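K Homology domain-containing protein (Pyrococcus horikoshii, PDB 2E3U) probably binds RNA through its paired KH domains, as expected of a Dim2p-type factor in pre-ribosomal RNA processing. Local coordinates at residues G74-T79 and D95-I100. Numbering follows the deposited sequence.
Sequences GEVWIT and DIVLAI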
loop_
_atom_site.group_PDB
_atom_site.type_symbol
_atom_site.label_atom_id
_atom_site.label_comp_id
_atom_site.label_asym_id
_atom_site.label_seq_id
_atom_site.Cartn_x
_atom_site.Cartn_y
_atom_site.Cartn_z
ATOM N N GLY A 74 -7.453 -16.192 -2.895
ATOM C CA GLY A 74 -6.876 -14.915 -2.459
ATOM C C GLY A 74 -7.853 -14.139 -1.604
ATOM O O GLY A 74 -7.591 -13.009 -1.285
ATOM N N GLU A 75 -8.980 -14.766 -1.219
ATOM C CA GLU A 75 -9.954 -14.114 -0.377
ATOM C C GLU A 75 -9.473 -14.034 1.066
ATOM O O GLU A 75 -9.000 -15.031 1.605
ATOM C CB GLU A 75 -11.292 -14.861 -0.446
ATOM C CG GLU A 75 -12.092 -14.534 -1.706
ATOM C CD GLU A 75 -13.299 -15.420 -1.866
ATOM O OE1 GLU A 75 -13.112 -16.635 -2.061
ATOM O OE2 GLU A 75 -14.437 -14.910 -1.802
ATOM N N VAL A 76 -9.609 -12.861 1.699
ATOM C CA VAL A 76 -9.192 -12.698 3.097
ATOM C C VAL A 76 -10.272 -12.042 3.935
ATOM O O VAL A 76 -10.852 -11.037 3.534
ATOM C CB VAL A 76 -7.857 -11.893 3.253
ATOM C CG1 VAL A 76 -7.312 -11.980 4.705
ATOM C CG2 VAL A 76 -6.775 -12.367 2.222
ATOM N N TRP A 77 -10.528 -12.647 5.098
ATOM C CA TRP A 77 -11.455 -12.148 6.102
ATOM C C TRP A 77 -10.695 -11.624 7.333
ATOM O O TRP A 77 -9.911 -12.341 7.935
ATOM C CB TRP A 77 -12.443 -13.271 6.531
ATOM C CG TRP A 77 -13.357 -13.717 5.447
ATOM C CD1 TRP A 77 -14.632 -13.295 5.248
ATOM C CD2 TRP A 77 -13.096 -14.708 4.411
ATOM N NE1 TRP A 77 -15.166 -13.916 4.154
ATOM C CE2 TRP A 77 -14.261 -14.798 3.629
ATOM C CE3 TRP A 77 -11.992 -15.521 4.082
ATOM C CZ2 TRP A 77 -14.369 -15.660 2.505
ATOM C CZ3 TRP A 77 -12.096 -16.392 2.974
ATOM C CH2 TRP A 77 -13.283 -16.454 2.201
ATOM N N ILE A 78 -10.957 -10.381 7.716
ATOM C CA ILE A 78 -10.386 -9.806 8.898
ATOM C C ILE A 78 -11.485 -9.660 9.926
ATOM O O ILE A 78 -12.429 -8.901 9.733
ATOM C CB ILE A 78 -9.665 -8.451 8.628
ATOM C CG1 ILE A 78 -8.575 -8.600 7.555
ATOM C CG2 ILE A 78 -9.063 -7.893 9.943
ATOM C CD1 ILE A 78 -9.045 -8.377 6.064
ATOM N N THR A 79 -11.371 -10.405 11.018
ATOM C CA THR A 79 -12.432 -10.435 12.016
ATOM C C THR A 79 -11.951 -9.982 13.397
ATOM O O THR A 79 -10.801 -10.209 13.791
ATOM C CB THR A 79 -13.160 -11.820 12.089
ATOM O OG1 THR A 79 -12.197 -12.853 12.267
ATOM C CG2 THR A 79 -13.888 -12.140 10.815
ATOM N N ASP A 95 -6.253 -2.990 5.850
ATOM C CA ASP A 95 -5.445 -2.130 5.021
ATOM C C ASP A 95 -4.018 -2.666 4.902
ATOM O O ASP A 95 -3.416 -2.548 3.855
ATOM C CB ASP A 95 -5.464 -0.705 5.574
ATOM C CG ASP A 95 -6.794 -0.021 5.361
ATOM O OD1 ASP A 95 -7.686 -0.559 4.647
ATOM O OD2 ASP A 95 -6.967 1.081 5.907
ATOM N N ILE A 96 -3.506 -3.287 5.947
ATOM C CA ILE A 96 -2.208 -3.952 5.887
ATOM C C ILE A 96 -2.219 -5.116 4.910
ATOM O O ILE A 96 -1.301 -5.247 4.085
ATOM C CB ILE A 96 -1.764 -4.462 7.288
ATOM C CG1 ILE A 96 -1.430 -3.276 8.177
ATOM C CG2 ILE A 96 -0.578 -5.457 7.179
ATOM C CD1 ILE A 96 -1.344 -3.655 9.683
ATOM N N VAL A 97 -3.239 -5.974 5.033
ATOM C CA VAL A 97 -3.532 -7.017 4.038
ATOM C C VAL A 97 -3.598 -6.494 2.594
ATOM O O VAL A 97 -2.947 -7.063 1.674
ATOM C CB VAL A 97 -4.876 -7.733 4.354
ATOM C CG1 VAL A 97 -5.265 -8.710 3.247
ATOM C CG2 VAL A 97 -4.778 -8.441 5.717
ATOM N N LEU A 98 -4.421 -5.461 2.391
ATOM C CA LEU A 98 -4.509 -4.776 1.079
ATOM C C LEU A 98 -3.180 -4.192 0.572
ATOM O O LEU A 98 -2.896 -4.275 -0.619
ATOM C CB LEU A 98 -5.535 -3.630 1.122
ATOM C CG LEU A 98 -6.995 -4.027 1.205
ATOM C CD1 LEU A 98 -7.796 -2.745 1.385
ATOM C CD2 LEU A 98 -7.379 -4.794 -0.120
ATOM N N ALA A 99 -2.412 -3.571 1.484
ATOM C CA ALA A 99 -1.096 -3.013 1.180
ATOM C C ALA A 99 -0.099 -4.119 0.726
ATOM O O ALA A 99 0.577 -3.961 -0.281
ATOM C CB ALA A 99 -0.541 -2.246 2.405
ATOM N N ILE A 100 -0.015 -5.216 1.486
ATOM C CA ILE A 100 0.747 -6.403 1.070
ATOM C C ILE A 100 0.269 -6.937 -0.309
ATOM O O ILE A 100 1.062 -7.208 -1.196
ATOM C CB ILE A 100 0.679 -7.518 2.163
ATOM C CG1 ILE A 100 1.295 -6.989 3.470
ATOM C CG2 ILE A 100 1.412 -8.835 1.689
ATOM C CD1 ILE A 100 1.053 -7.916 4.697
#
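Val97, on the helix 87-101, meets both Val76 and Ile78 of strand 75-80, the central strand of its sheet, with its two methyl groups, and on the helix side it alone makes the contact with the strand segment. It is a compact worked example of how one beta-branched side chain can bridge two residues of a strand. The two valines reach for each other tip to tip: Val97 CG1 lies 4.1 Å from Val76 CG2, and the same methyl is equally close to Val76 CG1, so it faces the fork of the strand valine. With Val97 CG1 anti to the backbone N (chi1 174°), CG2 lies beside that N and anti to the carbonyl carbon, which brings it within 4.2 Å of Ile78 CG1. The helix residue thus spans two successive inward-facing positions of the strand.

No hydrogen bond crosses between the segments, and the CA atoms of Val76 and Val97 are 8.1 Å apart. Only 111 Å² is buried between the two, a modest apolar touch. Other side chains close tightly around it: Leu48 of helix 42-49 touches both valines, Val38 of the edge strand touches Val97, and Ile67 and Ile69 touch Val76.

On the reverse face of the strand the setting is looser. Glu75, Trp77 and Thr79 do not touch the helix segment and are partly exposed; there Trp77 meets Tyr37 edge to face, while Glu75 OE2 is hydrogen-bonded to the Tyr37 hydroxyl. Leu98 and Asp95 of the helix are likewise partly exposed.

A three-stranded antiparallel sheet, in strand order 1-3-2 and covered on one face by helices, with its central strand packed against the domain's third helix, 87-101, is characteristic of the type I KH fold, here the first of two such domains.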